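Local coordinates for nitrogenase molybdenum-iron protein beta chain (Clostridium pasteurianum, PDB 4WES), which forms, with the alpha chain, the molybdenum-iron component of nitrogenase, which reduces dinitrogen to ammonium, and shares an [8Fe-7S] cluster with that chain, at residues H36-H41 against I99-T104; L94-I99 against E130-I135; L241-S246 against G347-K352; L264-G269 against D320-I325. All coordinates share one frame; numbering follows the deposited sequence.

Contact 1: residues H36-H41 against I99-T104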
loop_
_atom_site.group_PDB
_atom_site.type_symbol
_atom_site.label_atom_id
_atom_site.label_comp_id
_atom_site.label_asym_id
_atom_site.label_seq_id
_atom_site.Cartn_x
_atom_site.Cartn_y
_atom_site.Cartn_z
ATOM N N HIS B 36 -12.161 -24.955 18.629
ATOM C CA HIS B 36 -11.973 -24.330 19.919
ATOM C C HIS B 36 -11.389 -25.326 20.941
ATOM O O HIS B 36 -11.829 -26.492 21.019
ATOM C CB HIS B 36 -13.322 -23.802 20.415
ATOM C CG HIS B 36 -13.249 -23.028 21.678
ATOM N ND1 HIS B 36 -12.589 -21.826 21.779
ATOM C CD2 HIS B 36 -13.783 -23.260 22.901
ATOM C CE1 HIS B 36 -12.690 -21.360 23.011
ATOM N NE2 HIS B 36 -13.420 -22.211 23.709
ATOM N N ASN B 37 -10.419 -24.862 21.736
ATOM C CA ASN B 37 -9.832 -25.652 22.815
ATOM C C ASN B 37 -9.160 -26.914 22.293
ATOM O O ASN B 37 -9.109 -27.936 22.959
ATOM C CB ASN B 37 -10.843 -25.957 23.936
ATOM C CG ASN B 37 -11.229 -24.741 24.707
ATOM O OD1 ASN B 37 -10.698 -23.642 24.481
ATOM N ND2 ASN B 37 -12.187 -24.929 25.635
ATOM N N CYS B 38 -8.596 -26.807 21.093
ATOM C CA CYS B 38 -7.854 -27.897 20.466
ATOM C C CYS B 38 -6.358 -27.647 20.490
ATOM O O CYS B 38 -5.891 -26.567 20.110
ATOM C CB CYS B 38 -8.297 -28.030 19.018
ATOM S SG CYS B 38 -7.454 -29.284 18.067
ATOM N N LEU B 39 -5.595 -28.656 20.917
ATOM C CA LEU B 39 -4.166 -28.631 20.706
ATOM C C LEU B 39 -3.829 -29.541 19.505
ATOM O O LEU B 39 -4.033 -30.756 19.567
ATOM C CB LEU B 39 -3.383 -29.096 21.944
ATOM C CG LEU B 39 -1.880 -28.916 21.874
ATOM C CD1 LEU B 39 -1.506 -27.459 21.726
ATOM C CD2 LEU B 39 -1.214 -29.558 23.067
ATOM N N PRO B 40 -3.299 -28.974 18.424
ATOM C CA PRO B 40 -2.777 -29.808 17.339
ATOM C C PRO B 40 -1.591 -30.632 17.831
ATOM O O PRO B 40 -0.789 -30.139 18.645
ATOM C CB PRO B 40 -2.308 -28.797 16.281
ATOM C CG PRO B 40 -2.977 -27.500 16.658
ATOM C CD PRO B 40 -3.086 -27.537 18.157
ATOM N N HIS B 41 -1.466 -31.863 17.315
ATOM C CA HIS B 41 -0.372 -32.749 17.669
ATOM C C HIS B 41 0.263 -33.325 16.439
ATOM O O HIS B 41 -0.410 -33.923 15.596
ATOM C CB HIS B 41 -0.853 -33.904 18.547
ATOM C CG HIS B 41 0.254 -34.778 19.009
ATOM N ND1 HIS B 41 1.094 -34.427 20.038
ATOM C CD2 HIS B 41 0.733 -35.940 18.492
ATOM C CE1 HIS B 41 2.015 -35.359 20.159
ATOM N NE2 HIS B 41 1.819 -36.290 19.245
ATOM N N ILE B 99 -9.661 -31.244 23.153
ATOM C CA ILE B 99 -9.478 -32.159 22.042
ATOM C C ILE B 99 -8.041 -32.052 21.552
ATOM O O ILE B 99 -7.507 -30.960 21.417
ATOM C CB ILE B 99 -10.511 -31.898 20.922
ATOM C CG1 ILE B 99 -10.338 -32.877 19.773
ATOM C CG2 ILE B 99 -10.501 -30.451 20.440
ATOM C CD1 ILE B 99 -11.489 -32.858 18.782
ATOM N N ILE B 100 -7.428 -33.214 21.326
ATOM C CA ILE B 100 -6.129 -33.311 20.667
ATOM C C ILE B 100 -6.392 -33.737 19.229
ATOM O O ILE B 100 -7.031 -34.753 19.001
ATOM C CB ILE B 100 -5.211 -34.318 21.381
ATOM C CG1 ILE B 100 -4.968 -33.909 22.839
ATOM C CG2 ILE B 100 -3.903 -34.460 20.617
ATOM C CD1 ILE B 100 -4.179 -34.919 23.627
ATOM N N ALA B 101 -5.903 -32.944 18.264
ATOM C CA ALA B 101 -6.105 -33.274 16.863
ATOM C C ALA B 101 -4.755 -33.666 16.268
ATOM O O ALA B 101 -3.897 -32.832 16.024
ATOM C CB ALA B 101 -6.685 -32.107 16.107
ATOM N N VAL B 102 -4.588 -34.966 16.068
ATOM C CA VAL B 102 -3.318 -35.545 15.618
ATOM C C VAL B 102 -3.229 -35.538 14.092
ATOM O O VAL B 102 -4.176 -35.921 13.398
ATOM C CB VAL B 102 -3.217 -37.008 16.110
ATOM C CG1 VAL B 102 -1.902 -37.617 15.633
ATOM C CG2 VAL B 102 -3.312 -37.060 17.632
ATOM N N HIS B 103 -2.065 -35.135 13.579
ATOM C CA HIS B 103 -1.735 -35.365 12.194
ATOM C C HIS B 103 -0.356 -36.049 12.159
ATOM O O HIS B 103 0.279 -36.226 13.214
ATOM C CB HIS B 103 -1.750 -34.053 11.382
ATOM C CG HIS B 103 -0.761 -33.029 11.864
ATOM N ND1 HIS B 103 -1.095 -31.997 12.709
ATOM C CD2 HIS B 103 0.575 -32.913 11.659
ATOM C CE1 HIS B 103 -0.009 -31.269 12.950
ATOM N NE2 HIS B 103 1.014 -31.815 12.338
ATOM N N THR B 104 0.065 -36.478 10.966
ATOM C CA THR B 104 1.268 -37.288 10.859
ATOM C C THR B 104 2.302 -36.584 9.985
ATOM O O THR B 104 2.074 -35.503 9.497
ATOM C CB THR B 104 0.928 -38.687 10.359
ATOM O OG1 THR B 104 0.329 -38.570 9.071
ATOM C CG2 THR B 104 -0.014 -39.396 11.323
#

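Contact 2: residues L94-I99 against E130-I135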
loop_
_atom_site.group_PDB
_atom_site.type_symbol
_atom_site.label_atom_id
_atom_site.label_comp_id
_atom_site.label_asym_id
_atom_site.label_seq_id
_atom_site.Cartn_x
_atom_site.Cartn_y
_atom_site.Cartn_z
ATOM N N LEU B 94 -0.638 -31.267 31.623
ATOM C CA LEU B 94 -0.027 -29.952 31.653
ATOM C C LEU B 94 -0.864 -28.904 30.996
ATOM O O LEU B 94 -0.828 -27.750 31.436
ATOM C CB LEU B 94 1.341 -29.959 30.979
ATOM C CG LEU B 94 2.468 -30.675 31.673
ATOM C CD1 LEU B 94 3.730 -30.615 30.809
ATOM C CD2 LEU B 94 2.746 -30.063 33.039
ATOM N N TYR B 95 -1.513 -29.245 29.875
ATOM C CA TYR B 95 -2.099 -28.246 29.005
ATOM C C TYR B 95 -3.603 -28.340 28.835
ATOM O O TYR B 95 -4.211 -27.412 28.307
ATOM C CB TYR B 95 -1.375 -28.281 27.649
ATOM C CG TYR B 95 0.136 -28.077 27.791
ATOM C CD1 TYR B 95 0.639 -26.964 28.448
ATOM C CD2 TYR B 95 1.026 -29.036 27.345
ATOM C CE1 TYR B 95 2.002 -26.787 28.627
ATOM C CE2 TYR B 95 2.404 -28.851 27.493
ATOM C CZ TYR B 95 2.868 -27.736 28.163
ATOM O OH TYR B 95 4.227 -27.543 28.327
ATOM N N ASN B 96 -4.197 -29.459 29.248
ATOM C CA ASN B 96 -5.648 -29.574 29.334
ATOM C C ASN B 96 -6.465 -29.033 28.147
ATOM O O ASN B 96 -7.418 -28.292 28.339
ATOM C CB ASN B 96 -6.141 -28.904 30.625
ATOM C CG ASN B 96 -7.555 -29.284 30.963
ATOM O OD1 ASN B 96 -7.998 -30.405 30.697
ATOM N ND2 ASN B 96 -8.262 -28.360 31.567
ATOM N N PRO B 97 -6.131 -29.427 26.889
ATOM C CA PRO B 97 -7.049 -29.127 25.803
ATOM C C PRO B 97 -8.337 -29.937 25.995
ATOM O O PRO B 97 -8.343 -30.924 26.739
ATOM C CB PRO B 97 -6.277 -29.606 24.569
ATOM C CG PRO B 97 -5.484 -30.752 25.090
ATOM C CD PRO B 97 -5.058 -30.347 26.475
ATOM N N ASP B 98 -9.395 -29.561 25.273
ATOM C CA ASP B 98 -10.613 -30.391 25.235
ATOM C C ASP B 98 -10.489 -31.500 24.178
ATOM O O ASP B 98 -11.149 -32.539 24.271
ATOM C CB ASP B 98 -11.847 -29.536 24.983
ATOM C CG ASP B 98 -12.201 -28.663 26.162
ATOM O OD1 ASP B 98 -11.673 -28.878 27.269
ATOM O OD2 ASP B 98 -13.018 -27.749 25.965
ATOM N N ILE B 99 -9.661 -31.244 23.153
ATOM C CA ILE B 99 -9.478 -32.159 22.042
ATOM C C ILE B 99 -8.041 -32.052 21.552
ATOM O O ILE B 99 -7.507 -30.960 21.417
ATOM C CB ILE B 99 -10.511 -31.898 20.922
ATOM C CG1 ILE B 99 -10.338 -32.877 19.773
ATOM C CG2 ILE B 99 -10.501 -30.451 20.440
ATOM C CD1 ILE B 99 -11.489 -32.858 18.782
ATOM N N GLU B 130 -12.448 -38.293 30.912
ATOM C CA GLU B 130 -13.831 -38.216 30.551
ATOM C C GLU B 130 -14.104 -36.844 29.967
ATOM O O GLU B 130 -13.659 -35.822 30.490
ATOM C CB GLU B 130 -14.700 -38.438 31.797
ATOM C CG GLU B 130 -16.204 -38.447 31.546
ATOM C CD GLU B 130 -16.629 -39.541 30.578
ATOM O OE1 GLU B 130 -16.112 -40.756 30.791
ATOM O OE2 GLU B 130 -17.487 -39.189 29.604
ATOM N N GLY B 131 -14.847 -36.811 28.875
ATOM C CA GLY B 131 -15.172 -35.529 28.270
ATOM C C GLY B 131 -14.134 -34.997 27.307
ATOM O O GLY B 131 -14.382 -34.003 26.640
ATOM N N LYS B 132 -12.981 -35.656 27.248
ATOM C CA LYS B 132 -11.902 -35.229 26.353
ATOM C C LYS B 132 -11.893 -36.115 25.133
ATOM O O LYS B 132 -12.355 -37.259 25.165
ATOM C CB LYS B 132 -10.533 -35.326 27.035
ATOM C CG LYS B 132 -10.444 -34.533 28.319
ATOM C CD LYS B 132 -10.550 -33.043 28.094
ATOM C CE LYS B 132 -10.160 -32.255 29.328
ATOM N NZ LYS B 132 -10.149 -30.802 29.100
ATOM N N LEU B 133 -11.276 -35.609 24.057
ATOM C CA LEU B 133 -11.257 -36.324 22.798
ATOM C C LEU B 133 -9.871 -36.335 22.171
ATOM O O LEU B 133 -9.109 -35.362 22.289
ATOM C CB LEU B 133 -12.221 -35.679 21.800
ATOM C CG LEU B 133 -13.690 -35.706 22.179
ATOM C CD1 LEU B 133 -14.527 -34.820 21.296
ATOM C CD2 LEU B 133 -14.203 -37.136 22.139
ATOM N N VAL B 134 -9.562 -37.419 21.463
ATOM C CA VAL B 134 -8.377 -37.499 20.573
ATOM C C VAL B 134 -8.854 -37.941 19.206
ATOM O O VAL B 134 -9.499 -38.978 19.070
ATOM C CB VAL B 134 -7.330 -38.509 21.100
ATOM C CG1 VAL B 134 -6.135 -38.560 20.141
ATOM C CG2 VAL B 134 -6.874 -38.159 22.513
ATOM N N ILE B 135 -8.575 -37.110 18.205
ATOM C CA ILE B 135 -8.906 -37.417 16.837
ATOM C C ILE B 135 -7.634 -37.415 15.991
ATOM O O ILE B 135 -6.586 -36.957 16.444
ATOM C CB ILE B 135 -9.946 -36.421 16.267
ATOM C CG1 ILE B 135 -9.392 -35.028 16.014
ATOM C CG2 ILE B 135 -11.165 -36.358 17.186
ATOM C CD1 ILE B 135 -10.302 -34.173 15.183
HETATM O O HOH W 1 -10.806 -30.005 32.123
#

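Contact 3: residues L241-S246 against G347-K352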
loop_
_atom_site.group_PDB
_atom_site.type_symbol
_atom_site.label_atom_id
_atom_site.label_comp_id
_atom_site.label_asym_id
_atom_site.label_seq_id
_atom_site.Cartn_x
_atom_site.Cartn_y
_atom_site.Cartn_z
ATOM N N LEU B 241 -16.275 -24.572 -0.006
ATOM C CA LEU B 241 -15.682 -23.447 -0.702
ATOM C C LEU B 241 -14.256 -23.799 -1.058
ATOM O O LEU B 241 -13.391 -23.895 -0.169
ATOM C CB LEU B 241 -15.701 -22.196 0.146
ATOM C CG LEU B 241 -17.052 -21.746 0.704
ATOM C CD1 LEU B 241 -16.958 -20.387 1.359
ATOM C CD2 LEU B 241 -18.176 -21.743 -0.308
ATOM N N GLY B 242 -13.999 -23.997 -2.343
ATOM C CA GLY B 242 -12.669 -24.392 -2.806
ATOM C C GLY B 242 -12.563 -25.903 -2.792
ATOM O O GLY B 242 -12.359 -26.510 -1.765
ATOM N N SER B 243 -12.651 -26.521 -3.970
ATOM C CA SER B 243 -12.706 -27.975 -4.024
ATOM C C SER B 243 -11.468 -28.668 -3.450
ATOM O O SER B 243 -11.598 -29.716 -2.816
ATOM C CB SER B 243 -12.994 -28.463 -5.432
ATOM O OG SER B 243 -11.914 -28.157 -6.302
ATOM N N TYR B 244 -10.287 -28.106 -3.684
ATOM C CA TYR B 244 -9.091 -28.769 -3.196
ATOM C C TYR B 244 -9.088 -28.880 -1.679
ATOM O O TYR B 244 -8.748 -29.931 -1.114
ATOM C CB TYR B 244 -7.825 -28.063 -3.658
ATOM C CG TYR B 244 -7.409 -28.300 -5.091
ATOM C CD1 TYR B 244 -8.098 -27.728 -6.139
ATOM C CD2 TYR B 244 -6.260 -29.032 -5.378
ATOM C CE1 TYR B 244 -7.677 -27.876 -7.455
ATOM C CE2 TYR B 244 -5.809 -29.174 -6.683
ATOM C CZ TYR B 244 -6.509 -28.602 -7.720
ATOM O OH TYR B 244 -6.059 -28.716 -9.019
ATOM N N ALA B 245 -9.389 -27.773 -0.998
ATOM C CA ALA B 245 -9.332 -27.748 0.445
ATOM C C ALA B 245 -10.555 -28.401 1.108
ATOM O O ALA B 245 -10.430 -28.917 2.222
ATOM C CB ALA B 245 -9.204 -26.314 0.953
ATOM N N SER B 246 -11.714 -28.286 0.476
ATOM C CA SER B 246 -12.955 -28.463 1.203
ATOM C C SER B 246 -13.816 -29.661 0.766
ATOM O O SER B 246 -14.659 -30.133 1.549
ATOM C CB SER B 246 -13.799 -27.190 1.104
ATOM O OG SER B 246 -13.060 -26.082 1.596
ATOM N N GLY B 347 -2.689 -31.673 -9.276
ATOM C CA GLY B 347 -4.089 -31.914 -9.613
ATOM C C GLY B 347 -4.459 -31.293 -10.943
ATOM O O GLY B 347 -4.003 -30.205 -11.275
ATOM N N MET B 348 -5.310 -31.979 -11.702
ATOM C CA MET B 348 -5.704 -31.510 -13.029
ATOM C C MET B 348 -6.757 -30.412 -13.018
ATOM O O MET B 348 -6.892 -29.677 -13.982
ATOM C CB MET B 348 -6.235 -32.670 -13.873
ATOM C CG MET B 348 -5.242 -33.811 -13.992
ATOM S SD MET B 348 -3.768 -33.322 -14.903
ATOM C CE MET B 348 -2.656 -32.683 -13.657
ATOM N N LYS B 349 -7.507 -30.305 -11.918
ATOM C CA LYS B 349 -8.605 -29.334 -11.905
ATOM C C LYS B 349 -8.139 -27.924 -12.198
ATOM O O LYS B 349 -8.753 -27.202 -12.971
ATOM C CB LYS B 349 -9.378 -29.386 -10.597
ATOM C CG LYS B 349 -10.640 -28.565 -10.646
ATOM C CD LYS B 349 -11.537 -28.786 -9.450
ATOM C CE LYS B 349 -12.879 -28.087 -9.659
ATOM N NZ LYS B 349 -12.726 -26.691 -10.172
ATOM N N PHE B 350 -7.029 -27.534 -11.570
ATOM C CA PHE B 350 -6.468 -26.181 -11.754
ATOM C C PHE B 350 -6.222 -25.903 -13.220
ATOM O O PHE B 350 -6.602 -24.847 -13.758
ATOM C CB PHE B 350 -5.180 -26.095 -10.944
ATOM C CG PHE B 350 -4.445 -24.793 -11.046
ATOM C CD1 PHE B 350 -3.444 -24.589 -11.985
ATOM C CD2 PHE B 350 -4.630 -23.806 -10.101
ATOM C CE1 PHE B 350 -2.690 -23.423 -11.989
ATOM C CE2 PHE B 350 -3.894 -22.668 -10.110
ATOM C CZ PHE B 350 -2.916 -22.459 -11.047
ATOM N N GLN B 351 -5.553 -26.835 -13.893
ATOM C CA GLN B 351 -5.262 -26.665 -15.302
ATOM C C GLN B 351 -6.533 -26.503 -16.130
ATOM O O GLN B 351 -6.642 -25.609 -16.967
ATOM C CB GLN B 351 -4.514 -27.896 -15.802
ATOM C CG GLN B 351 -3.981 -27.758 -17.198
ATOM C CD GLN B 351 -2.620 -27.100 -17.211
ATOM O OE1 GLN B 351 -1.728 -27.482 -16.448
ATOM N NE2 GLN B 351 -2.457 -26.099 -18.049
ATOM N N LYS B 352 -7.482 -27.391 -15.893
ATOM C CA LYS B 352 -8.726 -27.344 -16.649
ATOM C C LYS B 352 -9.483 -26.043 -16.423
ATOM O O LYS B 352 -9.962 -25.429 -17.382
ATOM C CB LYS B 352 -9.610 -28.526 -16.272
ATOM C CG LYS B 352 -9.120 -29.845 -16.829
ATOM C CD LYS B 352 -9.998 -30.991 -16.353
ATOM C CE LYS B 352 -9.369 -32.352 -16.586
ATOM N NZ LYS B 352 -10.115 -33.366 -15.794
HETATM O O HOH W 2 -3.442 -28.409 -9.270
#

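Contact 4: residues L264-G269 against D320-I325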
loop_
_atom_site.group_PDB
_atom_site.type_symbol
_atom_site.label_atom_id
_atom_site.label_comp_id
_atom_site.label_asym_id
_atom_site.label_seq_id
_atom_site.Cartn_x
_atom_site.Cartn_y
_atom_site.Cartn_z
ATOM N N LEU B 264 -18.368 -24.836 -4.444
ATOM C CA LEU B 264 -18.292 -23.474 -4.957
ATOM C C LEU B 264 -16.835 -23.073 -5.052
ATOM O O LEU B 264 -15.975 -23.618 -4.341
ATOM C CB LEU B 264 -19.002 -22.512 -4.001
ATOM C CG LEU B 264 -20.516 -22.695 -3.872
ATOM C CD1 LEU B 264 -21.038 -21.928 -2.663
ATOM C CD2 LEU B 264 -21.234 -22.265 -5.152
ATOM N N ARG B 265 -16.535 -22.134 -5.931
ATOM C CA ARG B 265 -15.225 -21.517 -5.917
ATOM C C ARG B 265 -15.032 -20.696 -4.637
ATOM O O ARG B 265 -15.987 -20.138 -4.073
ATOM C CB ARG B 265 -15.123 -20.587 -7.083
ATOM C CG ARG B 265 -14.808 -21.286 -8.334
ATOM C CD ARG B 265 -14.484 -20.276 -9.442
ATOM N NE ARG B 265 -14.127 -21.075 -10.549
ATOM C CZ ARG B 265 -14.057 -20.681 -11.785
ATOM N NH1 ARG B 265 -14.385 -19.447 -12.113
ATOM N NH2 ARG B 265 -13.695 -21.547 -12.701
ATOM N N THR B 266 -13.782 -20.605 -4.212
ATOM C CA THR B 266 -13.463 -19.602 -3.204
ATOM C C THR B 266 -14.028 -18.266 -3.666
ATOM O O THR B 266 -13.776 -17.889 -4.807
ATOM C CB THR B 266 -11.944 -19.500 -3.041
ATOM O OG1 THR B 266 -11.403 -20.790 -2.731
ATOM C CG2 THR B 266 -11.582 -18.523 -1.972
ATOM N N PRO B 267 -14.760 -17.544 -2.793
ATOM C CA PRO B 267 -15.487 -16.384 -3.321
ATOM C C PRO B 267 -14.583 -15.153 -3.400
ATOM O O PRO B 267 -14.614 -14.290 -2.514
ATOM C CB PRO B 267 -16.673 -16.217 -2.327
ATOM C CG PRO B 267 -16.172 -16.845 -1.070
ATOM C CD PRO B 267 -15.348 -18.031 -1.530
ATOM N N ILE B 268 -13.777 -15.096 -4.461
ATOM C CA ILE B 268 -12.925 -13.953 -4.791
ATOM C C ILE B 268 -13.396 -13.380 -6.099
ATOM O O ILE B 268 -13.485 -14.101 -7.102
ATOM C CB ILE B 268 -11.434 -14.355 -4.859
ATOM C CG1 ILE B 268 -10.945 -14.894 -3.514
ATOM C CG2 ILE B 268 -10.590 -13.168 -5.326
ATOM C CD1 ILE B 268 -9.567 -15.513 -3.563
ATOM N N GLY B 269 -13.672 -12.076 -6.111
ATOM C CA GLY B 269 -14.106 -11.380 -7.319
ATOM C C GLY B 269 -15.601 -11.350 -7.516
ATOM O O GLY B 269 -16.377 -11.688 -6.611
ATOM N N ASP B 320 -1.952 -21.171 -4.152
ATOM C CA ASP B 320 -2.688 -22.384 -3.896
ATOM C C ASP B 320 -3.884 -22.465 -4.853
ATOM O O ASP B 320 -4.418 -21.452 -5.316
ATOM C CB ASP B 320 -3.114 -22.400 -2.426
ATOM C CG ASP B 320 -1.959 -22.465 -1.491
ATOM O OD1 ASP B 320 -0.871 -22.946 -1.894
ATOM O OD2 ASP B 320 -2.116 -22.074 -0.305
ATOM N N PRO B 321 -4.341 -23.691 -5.189
ATOM C CA PRO B 321 -5.196 -23.798 -6.369
ATOM C C PRO B 321 -6.539 -23.118 -6.226
ATOM O O PRO B 321 -7.004 -22.452 -7.164
ATOM C CB PRO B 321 -5.359 -25.310 -6.589
ATOM C CG PRO B 321 -4.354 -25.971 -5.771
ATOM C CD PRO B 321 -3.834 -24.994 -4.742
ATOM N N ASP B 322 -7.227 -23.286 -5.084
ATOM C CA ASP B 322 -8.566 -22.720 -4.974
ATOM C C ASP B 322 -8.529 -21.192 -5.119
ATOM O O ASP B 322 -9.316 -20.595 -5.854
ATOM C CB ASP B 322 -9.230 -23.091 -3.645
ATOM C CG ASP B 322 -9.400 -24.602 -3.430
ATOM O OD1 ASP B 322 -9.744 -25.305 -4.405
ATOM O OD2 ASP B 322 -9.187 -25.041 -2.265
ATOM N N GLU B 323 -7.620 -20.568 -4.367
ATOM C CA GLU B 323 -7.501 -19.113 -4.370
ATOM C C GLU B 323 -7.037 -18.572 -5.712
ATOM O O GLU B 323 -7.504 -17.526 -6.165
ATOM C CB GLU B 323 -6.502 -18.666 -3.237
ATOM C CG GLU B 323 -5.034 -19.080 -3.470
ATOM C CD GLU B 323 -3.972 -18.770 -2.363
ATOM O OE1 GLU B 323 -4.474 -18.317 -1.272
ATOM O OE2 GLU B 323 -2.642 -18.873 -2.668
ATOM N N ILE B 324 -6.126 -19.289 -6.369
ATOM C CA ILE B 324 -5.591 -18.802 -7.648
ATOM C C ILE B 324 -6.587 -19.010 -8.801
ATOM O O ILE B 324 -6.649 -18.194 -9.701
ATOM C CB ILE B 324 -4.202 -19.409 -7.940
ATOM C CG1 ILE B 324 -3.175 -18.953 -6.906
ATOM C CG2 ILE B 324 -3.735 -19.075 -9.349
ATOM C CD1 ILE B 324 -2.906 -17.445 -6.889
ATOM N N ILE B 325 -7.400 -20.073 -8.750
ATOM C CA ILE B 325 -8.459 -20.183 -9.728
ATOM C C ILE B 325 -9.380 -18.969 -9.654
ATOM O O ILE B 325 -9.704 -18.353 -10.655
ATOM C CB ILE B 325 -9.243 -21.497 -9.533
ATOM C CG1 ILE B 325 -8.386 -22.706 -9.958
ATOM C CG2 ILE B 325 -10.571 -21.483 -10.307
ATOM C CD1 ILE B 325 -8.919 -24.012 -9.421
HETATM O O HOH W 3 -11.856 -21.695 -6.121
#

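Contact 1: residues H36-H41 against I99-T104
Leu39 and His41 thread their amides and carbonyls between those of Ile99, Ala101 and His103, joining strands 38-43 and 99-104 as parallel neighbours inside a four-stranded sheet. Four bonds make the ladder: Leu39 N to Ile99 O, Ala101 N to Leu39 O at 3.2 Å, His41 N to Ala101 O, and His103 N to His41 O at 2.9 Å. A weak bond from Ile99 N to Asn37 O begins the pairing. CA-H...O contacts fill in between, such as Cys38 CA to Ile99 O at 3.2 Å.

Among the apolar contacts, Cys38 holds SG anti to its backbone N (chi1 178°), which carries the sulfur to Ala101 CB of the neighbouring strand, 3.5 Å away. Cys38 CB meets the Ile99 methyl CG2 at 3.6 Å on that same face of the sheet, where Pro40 also lies and packs on helix 24-33. On the other face Ile100 CG2 sits 3.7 Å from His41 CB, and this face packs on helix 81-95.

The rings are held differently. His103 turns back over the neighbouring strand, so that His41 O lies over one face of its imidazole, 3.5 Å from His103 ND1 and toward the rim. Both ring nitrogens of His41 are bonded, to Ser67 and Ser69. The backbone bonds bring the His103 side chain to about 7 Å from the [8Fe-7S] cluster, consistent with a part in shaping its surroundings.

Contact 2: residues L94-I99 against E130-I135
Lys132 reaches across to Asn96, Pro97 and Asp98 at the entry to a parallel beta sheet, where the turn after helix 81-95 leads into strand 99-104 beside the outermost strand of the sheet in this chain, 133-136. Its NZ donates to Asn96 OD1 at 2.7 Å and to Pro97 O at 3.0 Å, in both cases from above the carbonyl plane. A salt bridge to Asp98 OD1, 3.1 Å from Lys132 NZ, uses the anti lone pair of that oxygen. The ammonium group is thus gripped by three protein oxygens, one of them charged.

A bend at chi2 (-66°) turns the lysine chain toward the turn, and the rest runs out extended, with Lys132 CD passing 3.3 Å from Pro97 O. Next to it the strands begin to pair: Leu133 N donates to Asp98 O, and Ile99 CA lies 3.2 Å from Leu133 O. Ile99 CG1 packs on Leu133 CB, while Ile99 CD1 lies 3.9 Å from Ile135 CG2; helix 146-161 covers these side chains.

Farther out, Asn96 is the first residue to leave the helix, with positive phi (45°), and the chain turns there into Pro97 and Asp98. The other carboxylate oxygen of Asp98, OD2, accepts from Asn37 ND2, which should limit rotation of the carboxylate. A water accepts from both Asn96 ND2, at 3.1 Å, and Lys132 NZ.

Contact 3: residues L241-S246 against G347-K352
Two helix N termini meet here, the first turn of helix 243-257 and that of helix 348-360, with Tyr244 laid from one to the other. Its hydroxyl is the meeting point: Phe350 N donates to Tyr244 OH at 3.0 Å (N-H...O 148°), and the amide lies near the plane of the ring, at its edge. The phenol therefore takes up an N-H in the first turn of helix 348-360. Tyr244 OH in turn donates to a water at 2.6 Å, and this water gives a hydrogen to Gly347 O, 2.7 Å away, so the hydroxyl serves both as acceptor and as donor.

Lys349 CB packs obliquely against the ring, 3.9 Å from Tyr244 CE1, and Phe350 CB stands 3.4 Å from Tyr244 OH. Lys349 then runs extended from CB through CE past Ser243, and Ser243 OG lies 3.2 Å from Lys349 CD; the final turn at chi4 (-46°) sets NZ toward Glu353, a long and weak ion pair.

At the start of helix 243-257, the carboxylate of Asp322 accepts from the amides of Tyr244 and Ala245. Helix 321-333 also touches both partners through Pro321, which packs on Tyr244 and Phe350, while the Phe350 ring continues inward onto strands 337-343 and 367-370.

Contact 4: residues L264-G269 against D320-I325
The backbone of Thr266 passes 6.1 Å from that of Asp322 (CA to CA) where the loop after strand 261-264 runs by the first turns of helix 321-333, and a water joins the two segments, accepting from Thr266 N at 2.9 Å and donating to Asp322 O at 2.8 Å. Pro267 centres an inverse gamma turn, closed by Ile268 N to Thr266 O, and the side chains of Thr266 and Ile268, one before and one after it, start out toward the helix.

Thr266 OG1 rests on Asp322 CB at 3.3 Å, the two side chains crossing at about a right angle. Ile268 reaches out with CD1 to Glu323 O, 3.9 Å away. Arg265, just before Thr266, is extended from CG to NE, and the methyl CG2 of Ile325 lies over one face of its guanidinium, 3.6 Å from Arg265 NE. Arg265 NH2 forms a salt bridge with Glu353 of helix 348-360.

Glu323 turns away from the loop: its OE2 accepts from Asp320 N at 2.8 Å, the N-H...O angle being 177°, and OE1 pairs with Lys424. The Asp322 carboxylate accepts from the amides of Tyr244 and Ala245. None of the charged groups pairs with the opposite segment, and the two meet mainly through van der Waals packing and one bridging water.

How the contacts relate
Following the chain from the N terminus, contact 1 closes the loop from strand 38-43 to strand 99-104. Contact 2 crosses it: it opens at 94-99, sharing Ile99, and closes at 130-135 on the next strand of the same sheet, Val102 N probably hydrogen-bonded to Ile135 O. Contacts 3 and 4 follow in series, their centres 26 to 34 Å from those of the first pair. Contact 3 opens at 241-246 and closes only at 347-352; contact 4, 264-269 with 320-325, falls wholly within that span. The two touch where Gly242 N meets Leu264 O, and together tie the sheet holding strands 237-241 and 261-264 to helices 321-333 and 348-360.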